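Local coordinates for protein restriction endonuclease S subunits (Thermoanaerobacter tengcongensis, PDB 3OKG) that probably serves as the DNA-recognition subunit of a type I restriction-modification methyltransferase, which is built from M and S polypeptides, at residues F127-F132 with P172-Q177; C137-I142 with L399-L404. One frame throughout, in Å; residues are numbered along the deposited sequence.

In the fold
Both contacts lie on the same side of the chain's centre, their own centres about 16 Å apart and their nearest atoms about 5 Å apart without touching. Helices 130-137 and 140-143, which follow each other in the chain, supply one segment of each together with the residues leading into them. In interaction 1 the first of these segments meets the start of the long helix 174-216, and in interaction 2 the second meets helix 392-407, near the C-terminus. The segments alternate along the chain: 127-132, 137-142, 172-177, 399-404. Both segments of interaction 1 belong to the first DNA specificity domain, whereas interaction 2 brings the C-terminal helix back to that domain, 257 residues on, as in the circular layout of HsdS subunits.

Interaction 1: F127-F132 with P172-Q177; sequences FAEPEF and PPLEEQ
Gln177 lays its side chain between the backbone of 127-129 and the ring of Phe132, and both ends of its amide are used. OE1 accepts from Glu129 N at 2.8 Å in an almost straight bond (174°). NE2 gives one hydrogen to Phe127 O at 3.0 Å and the other to Pro172 O at 2.8 Å; both acceptors lie close to the amide plane, which fixes the rotation of the group. A glutamine suits this place because it offers donor and acceptor on one flat end. Its chi1 (-62°) sets CG, anti to the carbonyl carbon, over the centre of the Phe132 face in a CH-pi contact, 3.7 Å from the centroid, and the extended chain beyond carries the amide on to the 127-129 backbone. The site joins the N-terminal ends of two helices of the DNA specificity domain: Glu129 and Pro173 occupy the N-cap positions of helix 130-137 and of helix 174-216, where the predicted coiled coil begins. Phe132, with CG anti to its own N (chi1 -174°), reaches Pro172, CZ lying 3.3 Å from CD. With an alanine here instead of Gln177, Glu129 N and the carbonyls of Phe127 and Pro172 would probably lose the amide they share, and the Phe132 ring its CH-pi contact. Leu174 brings CD2 to within 3.5 Å of Ala128 N, while the Glu129 carboxylate turns to a salt bridge with Arg178.

Interaction 2: C137-I142 with L399-L404; sequences CRSDFI and LEQAIL
Ser139 and Gln401 mark the closest backbone approach, their CA atoms 6.2 Å apart, where the start of helix 140-143 meets the flank of helix 392-407. Gln401 fits its amide to that helix start: NE2 donates almost straight (177°) to Ser139 OG at 3.2 Å, and OE1 accepts from Asp140 N at 2.8 Å, the donor standing above the carbonyl plane. Ser139 is the N-cap, and its OG, anti to the backbone N (chi1 170°), also accepts from Phe141 N at 2.8 Å. A short hydroxyl suits this place, since it can cap the helix and still receive Gln401. The Asp140 carboxylate stacks on the amide, the planes 14° apart, and is held by salt bridges to Lys100 and Arg398. In this way the predicted C-terminal coiled-coil region is joined to the first DNA specificity domain, and Ile403 of the same helix packs on Leu187 and Met188 of helix 174-216. Arg138 meets Glu400 side-on in a bidentate salt bridge: NE bonds OE2 at 2.7 Å and NH2 bonds OE1 at 2.8 Å, each oxygen using its syn lone pair. The extended Glu400 chain reaches across to Arg138, and its carboxylate lies nearly coplanar with the guanidinium, whose NH2 also donates to Ser61 O. Between the two polar groups Leu404 sets CD1 3.8 Å from Ser139 CA, an apolar branch against backbone.

Interaction 1: F127-F132 with P172-Q177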
ATOM      1  N   PHE A 127      37.743 -10.978  -8.347  1.00 19.32           N
ATOM      2  CA  PHE A 127      37.226 -11.295  -6.993  1.00 18.79           C
ATOM      3  C   PHE A 127      35.727 -11.146  -6.872  1.00 22.24           C
ATOM      4  O   PHE A 127      35.118 -11.791  -6.031  1.00 19.07           O
ATOM      5  CB  PHE A 127      37.826 -10.379  -5.915  1.00 20.20           C
ATOM      6  CG  PHE A 127      39.333 -10.443  -5.819  1.00 28.34           C
ATOM      7  CD1 PHE A 127      39.978 -11.646  -5.573  1.00 32.45           C
ATOM      8  CD2 PHE A 127      40.097  -9.288  -5.970  1.00 25.09           C
ATOM      9  CE1 PHE A 127      41.365 -11.699  -5.485  1.00 33.55           C
ATOM     10  CE2 PHE A 127      41.507  -9.322  -5.876  1.00 29.01           C
ATOM     11  CZ  PHE A 127      42.133 -10.534  -5.642  1.00 34.59           C
ATOM     12  N   ALA A 128      35.134 -10.258  -7.670  1.00 17.13           N
ATOM     13  CA  ALA A 128      33.719  -9.946  -7.475  1.00 13.64           C
ATOM     14  C   ALA A 128      33.017  -9.718  -8.789  1.00 16.36           C
ATOM     15  O   ALA A 128      33.564  -9.077  -9.706  1.00 21.20           O
ATOM     16  CB  ALA A 128      33.569  -8.691  -6.566  1.00 17.82           C
ATOM     17  N   GLU A 129      31.789 -10.197  -8.865  1.00 18.29           N
ATOM     18  CA  GLU A 129      30.903  -9.930 -10.002  1.00 21.29           C
ATOM     19  C   GLU A 129      30.148  -8.615  -9.782  1.00 21.73           C
ATOM     20  O   GLU A 129      29.610  -8.401  -8.693  1.00 19.60           O
ATOM     21  CB  GLU A 129      29.865 -11.040 -10.092  1.00 21.85           C
ATOM     22  CG  GLU A 129      30.475 -12.391 -10.394  1.00 21.87           C
ATOM     23  CD  GLU A 129      30.832 -12.538 -11.858  1.00 36.50           C
ATOM     24  OE1 GLU A 129      30.224 -11.840 -12.686  1.00 42.06           O
ATOM     25  OE2 GLU A 129      31.716 -13.350 -12.169  1.00 36.71           O
ATOM     26  N   PRO A 130      30.107  -7.740 -10.803  1.00 18.83           N
ATOM     27  CA  PRO A 130      29.366  -6.471 -10.668  1.00 18.72           C
ATOM     28  C   PRO A 130      27.931  -6.667 -10.162  1.00 18.73           C
ATOM     29  O   PRO A 130      27.482  -5.920  -9.311  1.00 15.23           O
ATOM     30  CB  PRO A 130      29.362  -5.899 -12.105  1.00 21.13           C
ATOM     31  CG  PRO A 130      30.680  -6.416 -12.712  1.00 24.19           C
ATOM     32  CD  PRO A 130      30.934  -7.786 -12.034  1.00 20.59           C
ATOM     33  N   GLU A 131      27.218  -7.655 -10.688  1.00 15.51           N
ATOM     34  CA  GLU A 131      25.818  -7.834 -10.305  1.00 17.67           C
ATOM     35  C   GLU A 131      25.716  -8.253  -8.838  1.00 18.71           C
ATOM     36  O   GLU A 131      24.726  -7.927  -8.158  1.00 17.66           O
ATOM     37  CB  GLU A 131      25.144  -8.902 -11.187  1.00 19.26           C
ATOM     38  CG  GLU A 131      24.881  -8.463 -12.640  1.00 22.83           C
ATOM     39  CD  GLU A 131      26.140  -8.397 -13.536  1.00 39.59           C
ATOM     40  OE1 GLU A 131      26.005  -7.847 -14.656  1.00 31.27           O
ATOM     41  OE2 GLU A 131      27.251  -8.881 -13.154  1.00 23.93           O
ATOM     42  N   PHE A 132      26.726  -8.995  -8.383  1.00 16.01           N
ATOM     43  CA  PHE A 132      26.767  -9.403  -6.974  1.00 16.67           C
ATOM     44  C   PHE A 132      26.997  -8.175  -6.103  1.00 19.25           C
ATOM     45  O   PHE A 132      26.294  -7.965  -5.110  1.00 18.02           O
ATOM     46  CB  PHE A 132      27.828 -10.490  -6.731  1.00 17.70           C
ATOM     47  CG  PHE A 132      27.798 -11.047  -5.327  1.00 19.03           C
ATOM     48  CD1 PHE A 132      26.861 -12.002  -4.973  1.00 18.46           C
ATOM     49  CD2 PHE A 132      28.688 -10.589  -4.367  1.00 20.45           C
ATOM     50  CE1 PHE A 132      26.821 -12.515  -3.677  1.00 18.62           C
ATOM     51  CE2 PHE A 132      28.662 -11.091  -3.064  1.00 22.16           C
ATOM     52  CZ  PHE A 132      27.728 -12.056  -2.722  1.00 16.54           C
ATOM     53  N   PRO A 172      31.412 -14.726  -1.452  1.00 19.91           N
ATOM     54  CA  PRO A 172      31.498 -16.096  -1.974  1.00 20.41           C
ATOM     55  C   PRO A 172      32.491 -16.169  -3.125  1.00 22.08           C
ATOM     56  O   PRO A 172      32.919 -15.122  -3.633  1.00 20.78           O
ATOM     57  CB  PRO A 172      30.108 -16.348  -2.549  1.00 23.20           C
ATOM     58  CG  PRO A 172      29.235 -15.162  -2.073  1.00 24.14           C
ATOM     59  CD  PRO A 172      30.194 -14.041  -1.913  1.00 17.30           C
ATOM     60  N   PRO A 173      32.832 -17.391  -3.563  1.00 26.60           N
ATOM     61  CA  PRO A 173      33.521 -17.542  -4.857  1.00 23.74           C
ATOM     62  C   PRO A 173      32.694 -16.938  -5.968  1.00 22.71           C
ATOM     63  O   PRO A 173      31.448 -16.882  -5.878  1.00 20.45           O
ATOM     64  CB  PRO A 173      33.584 -19.068  -5.063  1.00 25.75           C
ATOM     65  CG  PRO A 173      33.490 -19.644  -3.693  1.00 33.05           C
ATOM     66  CD  PRO A 173      32.609 -18.682  -2.889  1.00 30.18           C
ATOM     67  N   LEU A 174      33.367 -16.544  -7.051  1.00 19.72           N
ATOM     68  CA  LEU A 174      32.687 -15.970  -8.210  1.00 20.92           C
ATOM     69  C   LEU A 174      31.518 -16.809  -8.715  1.00 24.23           C
ATOM     70  O   LEU A 174      30.444 -16.288  -9.007  1.00 18.58           O
ATOM     71  CB  LEU A 174      33.705 -15.761  -9.337  1.00 27.77           C
ATOM     72  CG  LEU A 174      34.775 -14.689  -9.061  1.00 26.79           C
ATOM     73  CD1 LEU A 174      35.881 -14.793 -10.138  1.00 26.75           C
ATOM     74  CD2 LEU A 174      34.141 -13.281  -9.113  1.00 23.63           C
ATOM     75  N   GLU A 175      31.719 -18.118  -8.838  1.00 19.79           N
ATOM     76  CA  GLU A 175      30.664 -18.957  -9.397  1.00 18.66           C
ATOM     77  C   GLU A 175      29.392 -18.901  -8.526  1.00 22.18           C
ATOM     78  O   GLU A 175      28.263 -18.844  -9.045  1.00 20.67           O
ATOM     79  CB  GLU A 175      31.151 -20.414  -9.509  1.00 21.20           C
ATOM     80  CG  GLU A 175      30.188 -21.309 -10.287  1.00 31.77           C
ATOM     81  CD  GLU A 175      30.755 -22.714 -10.534  1.00 39.85           C
ATOM     82  OE1 GLU A 175      31.692 -23.112  -9.811  1.00 37.79           O
ATOM     83  OE2 GLU A 175      30.253 -23.413 -11.439  1.00 55.49           O
ATOM     84  N   GLU A 176      29.580 -18.946  -7.209  1.00 24.92           N
ATOM     85  CA  GLU A 176      28.442 -18.852  -6.286  1.00 22.86           C
ATOM     86  C   GLU A 176      27.827 -17.444  -6.318  1.00 18.63           C
ATOM     87  O   GLU A 176      26.625 -17.303  -6.195  1.00 20.01           O
ATOM     88  CB  GLU A 176      28.868 -19.236  -4.862  1.00 23.22           C
ATOM     89  CG  GLU A 176      27.720 -19.221  -3.807  1.00 27.20           C
ATOM     90  CD  GLU A 176      26.647 -20.283  -4.065  1.00 32.38           C
ATOM     91  OE1 GLU A 176      26.885 -21.214  -4.860  1.00 31.41           O
ATOM     92  OE2 GLU A 176      25.549 -20.188  -3.487  1.00 45.09           O
ATOM     93  N   GLN A 177      28.644 -16.405  -6.492  1.00 22.59           N
ATOM     94  CA  GLN A 177      28.082 -15.060  -6.656  1.00 16.48           C
ATOM     95  C   GLN A 177      27.106 -15.024  -7.813  1.00 18.58           C
ATOM     96  O   GLN A 177      26.026 -14.426  -7.708  1.00 18.08           O
ATOM     97  CB  GLN A 177      29.174 -13.982  -6.856  1.00 13.40           C
ATOM     98  CG  GLN A 177      30.164 -13.822  -5.675  1.00 17.52           C
ATOM     99  CD  GLN A 177      31.239 -12.801  -5.983  1.00 16.71           C
ATOM    100  OE1 GLN A 177      30.997 -11.834  -6.709  1.00 20.73           O
ATOM    101  NE2 GLN A 177      32.438 -13.032  -5.481  1.00 15.90           N
TER
HETATM  102  O   HOH W   1      35.998 -14.086  -4.841  1.00 26.14           O

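Interaction 2: C137-I142 with L399-L404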
ATOM      1  N   CYS A 137      25.249  -4.186  -2.282  1.00 16.64           N
ATOM      2  CA  CYS A 137      25.178  -2.787  -1.889  1.00 17.31           C
ATOM      3  C   CYS A 137      23.778  -2.274  -1.612  1.00 16.21           C
ATOM      4  O   CYS A 137      23.614  -1.259  -0.936  1.00 20.84           O
ATOM      5  CB  CYS A 137      25.860  -1.895  -2.927  1.00 21.69           C
ATOM      6  SG  CYS A 137      27.637  -2.108  -2.846  1.00 27.78           S
ATOM      7  N   ARG A 138      22.761  -2.948  -2.142  1.00 17.47           N
ATOM      8  CA  ARG A 138      21.390  -2.557  -1.811  1.00 14.86           C
ATOM      9  C   ARG A 138      20.912  -3.059  -0.450  1.00 15.36           C
ATOM     10  O   ARG A 138      19.807  -2.703  -0.007  1.00 17.84           O
ATOM     11  CB  ARG A 138      20.439  -3.034  -2.917  1.00 20.13           C
ATOM     12  CG  ARG A 138      20.651  -2.197  -4.163  1.00 16.83           C
ATOM     13  CD  ARG A 138      19.578  -2.348  -5.171  1.00 26.38           C
ATOM     14  NE  ARG A 138      18.235  -2.168  -4.643  1.00 20.81           N
ATOM     15  CZ  ARG A 138      17.556  -1.030  -4.613  1.00 25.07           C
ATOM     16  NH1 ARG A 138      18.092   0.097  -5.049  1.00 22.40           N
ATOM     17  NH2 ARG A 138      16.324  -1.034  -4.138  1.00 21.49           N
ATOM     18  N   SER A 139      21.714  -3.884   0.201  1.00 19.17           N
ATOM     19  CA  SER A 139      21.263  -4.438   1.474  1.00 24.04           C
ATOM     20  C   SER A 139      21.367  -3.422   2.606  1.00 22.73           C
ATOM     21  O   SER A 139      22.311  -2.628   2.651  1.00 18.87           O
ATOM     22  CB  SER A 139      22.064  -5.669   1.882  1.00 23.58           C
ATOM     23  OG  SER A 139      21.716  -6.006   3.221  1.00 24.90           O
ATOM     24  N   ASP A 140      20.415  -3.479   3.532  1.00 20.82           N
ATOM     25  CA  ASP A 140      20.519  -2.749   4.815  1.00 20.71           C
ATOM     26  C   ASP A 140      21.830  -3.095   5.561  1.00 21.79           C
ATOM     27  O   ASP A 140      22.343  -2.283   6.319  1.00 22.88           O
ATOM     28  CB  ASP A 140      19.340  -3.104   5.739  1.00 19.82           C
ATOM     29  CG  ASP A 140      18.009  -2.542   5.267  1.00 31.14           C
ATOM     30  OD1 ASP A 140      17.962  -1.750   4.293  1.00 23.70           O
ATOM     31  OD2 ASP A 140      16.979  -2.903   5.887  1.00 23.52           O
ATOM     32  N   PHE A 141      22.365  -4.284   5.336  1.00 19.13           N
ATOM     33  CA  PHE A 141      23.614  -4.678   6.000  1.00 22.58           C
ATOM     34  C   PHE A 141      24.727  -3.656   5.723  1.00 23.84           C
ATOM     35  O   PHE A 141      25.606  -3.421   6.575  1.00 19.61           O
ATOM     36  CB  PHE A 141      24.060  -6.082   5.562  1.00 22.47           C
ATOM     37  CG  PHE A 141      25.291  -6.558   6.267  1.00 25.88           C
ATOM     38  CD1 PHE A 141      25.224  -6.989   7.587  1.00 29.61           C
ATOM     39  CD2 PHE A 141      26.523  -6.549   5.630  1.00 25.82           C
ATOM     40  CE1 PHE A 141      26.367  -7.426   8.252  1.00 33.73           C
ATOM     41  CE2 PHE A 141      27.661  -6.980   6.291  1.00 28.33           C
ATOM     42  CZ  PHE A 141      27.581  -7.409   7.605  1.00 21.06           C
ATOM     43  N   ILE A 142      24.696  -3.057   4.528  1.00 24.36           N
ATOM     44  CA  ILE A 142      25.682  -2.034   4.141  1.00 24.31           C
ATOM     45  C   ILE A 142      25.347  -0.664   4.705  1.00 28.74           C
ATOM     46  O   ILE A 142      26.184  -0.031   5.346  1.00 24.74           O
ATOM     47  CB  ILE A 142      25.810  -1.920   2.599  1.00 26.34           C
ATOM     48  CG1 ILE A 142      26.425  -3.191   2.016  1.00 25.50           C
ATOM     49  CG2 ILE A 142      26.618  -0.674   2.200  1.00 24.48           C
ATOM     50  CD1 ILE A 142      27.638  -3.726   2.740  1.00 27.01           C
ATOM     51  N   LEU A 399      10.534  -6.353   0.837  1.00 21.44           N
ATOM     52  CA  LEU A 399      10.630  -7.733   0.378  1.00 17.46           C
ATOM     53  C   LEU A 399      11.990  -7.979  -0.240  1.00 18.89           C
ATOM     54  O   LEU A 399      12.556  -9.058  -0.085  1.00 17.29           O
ATOM     55  CB  LEU A 399       9.551  -8.069  -0.661  1.00 17.19           C
ATOM     56  CG  LEU A 399       8.080  -7.965  -0.254  1.00 34.54           C
ATOM     57  CD1 LEU A 399       7.192  -8.703  -1.288  1.00 29.12           C
ATOM     58  CD2 LEU A 399       7.817  -8.467   1.121  1.00 29.64           C
ATOM     59  N   GLU A 400      12.505  -6.994  -0.977  1.00 19.01           N
ATOM     60  CA  GLU A 400      13.875  -7.104  -1.484  1.00 20.80           C
ATOM     61  C   GLU A 400      14.831  -7.416  -0.327  1.00 21.06           C
ATOM     62  O   GLU A 400      15.686  -8.304  -0.425  1.00 16.90           O
ATOM     63  CB  GLU A 400      14.323  -5.810  -2.177  1.00 22.65           C
ATOM     64  CG  GLU A 400      15.806  -5.832  -2.596  1.00 19.29           C
ATOM     65  CD  GLU A 400      16.245  -4.519  -3.276  1.00 21.95           C
ATOM     66  OE1 GLU A 400      15.668  -3.445  -2.963  1.00 22.13           O
ATOM     67  OE2 GLU A 400      17.170  -4.564  -4.114  1.00 22.75           O
ATOM     68  N   GLN A 401      14.715  -6.654   0.762  1.00 18.14           N
ATOM     69  CA  GLN A 401      15.599  -6.845   1.906  1.00 18.67           C
ATOM     70  C   GLN A 401      15.497  -8.254   2.496  1.00 20.18           C
ATOM     71  O   GLN A 401      16.499  -8.858   2.854  1.00 18.56           O
ATOM     72  CB  GLN A 401      15.298  -5.801   2.994  1.00 20.19           C
ATOM     73  CG  GLN A 401      16.289  -5.858   4.107  1.00 33.08           C
ATOM     74  CD  GLN A 401      17.716  -5.628   3.631  1.00 32.46           C
ATOM     75  OE1 GLN A 401      17.980  -4.694   2.876  1.00 19.35           O
ATOM     76  NE2 GLN A 401      18.638  -6.471   4.083  1.00 30.77           N
ATOM     77  N   ALA A 402      14.283  -8.792   2.586  1.00 19.32           N
ATOM     78  CA  ALA A 402      14.143 -10.135   3.136  1.00 21.99           C
ATOM     79  C   ALA A 402      14.829 -11.167   2.226  1.00 18.62           C
ATOM     80  O   ALA A 402      15.479 -12.096   2.702  1.00 19.88           O
ATOM     81  CB  ALA A 402      12.667 -10.475   3.352  1.00 16.83           C
ATOM     82  N   ILE A 403      14.751 -10.965   0.920  1.00 16.98           N
ATOM     83  CA  ILE A 403      15.495 -11.829  -0.025  1.00 16.04           C
ATOM     84  C   ILE A 403      17.027 -11.706   0.130  1.00 18.67           C
ATOM     85  O   ILE A 403      17.756 -12.708   0.179  1.00 21.75           O
ATOM     86  CB  ILE A 403      15.058 -11.529  -1.490  1.00 16.72           C
ATOM     87  CG1 ILE A 403      13.582 -11.923  -1.687  1.00 18.90           C
ATOM     88  CG2 ILE A 403      15.934 -12.271  -2.483  1.00 17.10           C
ATOM     89  CD1 ILE A 403      12.959 -11.362  -2.971  1.00 18.81           C
ATOM     90  N   LEU A 404      17.512 -10.475   0.226  1.00 20.52           N
ATOM     91  CA  LEU A 404      18.946 -10.252   0.325  1.00 18.79           C
ATOM     92  C   LEU A 404      19.493 -10.873   1.613  1.00 18.91           C
ATOM     93  O   LEU A 404      20.605 -11.410   1.630  1.00 17.95           O
ATOM     94  CB  LEU A 404      19.264  -8.760   0.284  1.00 16.78           C
ATOM     95  CG  LEU A 404      18.864  -8.062  -1.038  1.00 18.17           C
ATOM     96  CD1 LEU A 404      19.317  -6.586  -0.944  1.00 17.75           C
ATOM     97  CD2 LEU A 404      19.540  -8.764  -2.245  1.00 20.92           C
TER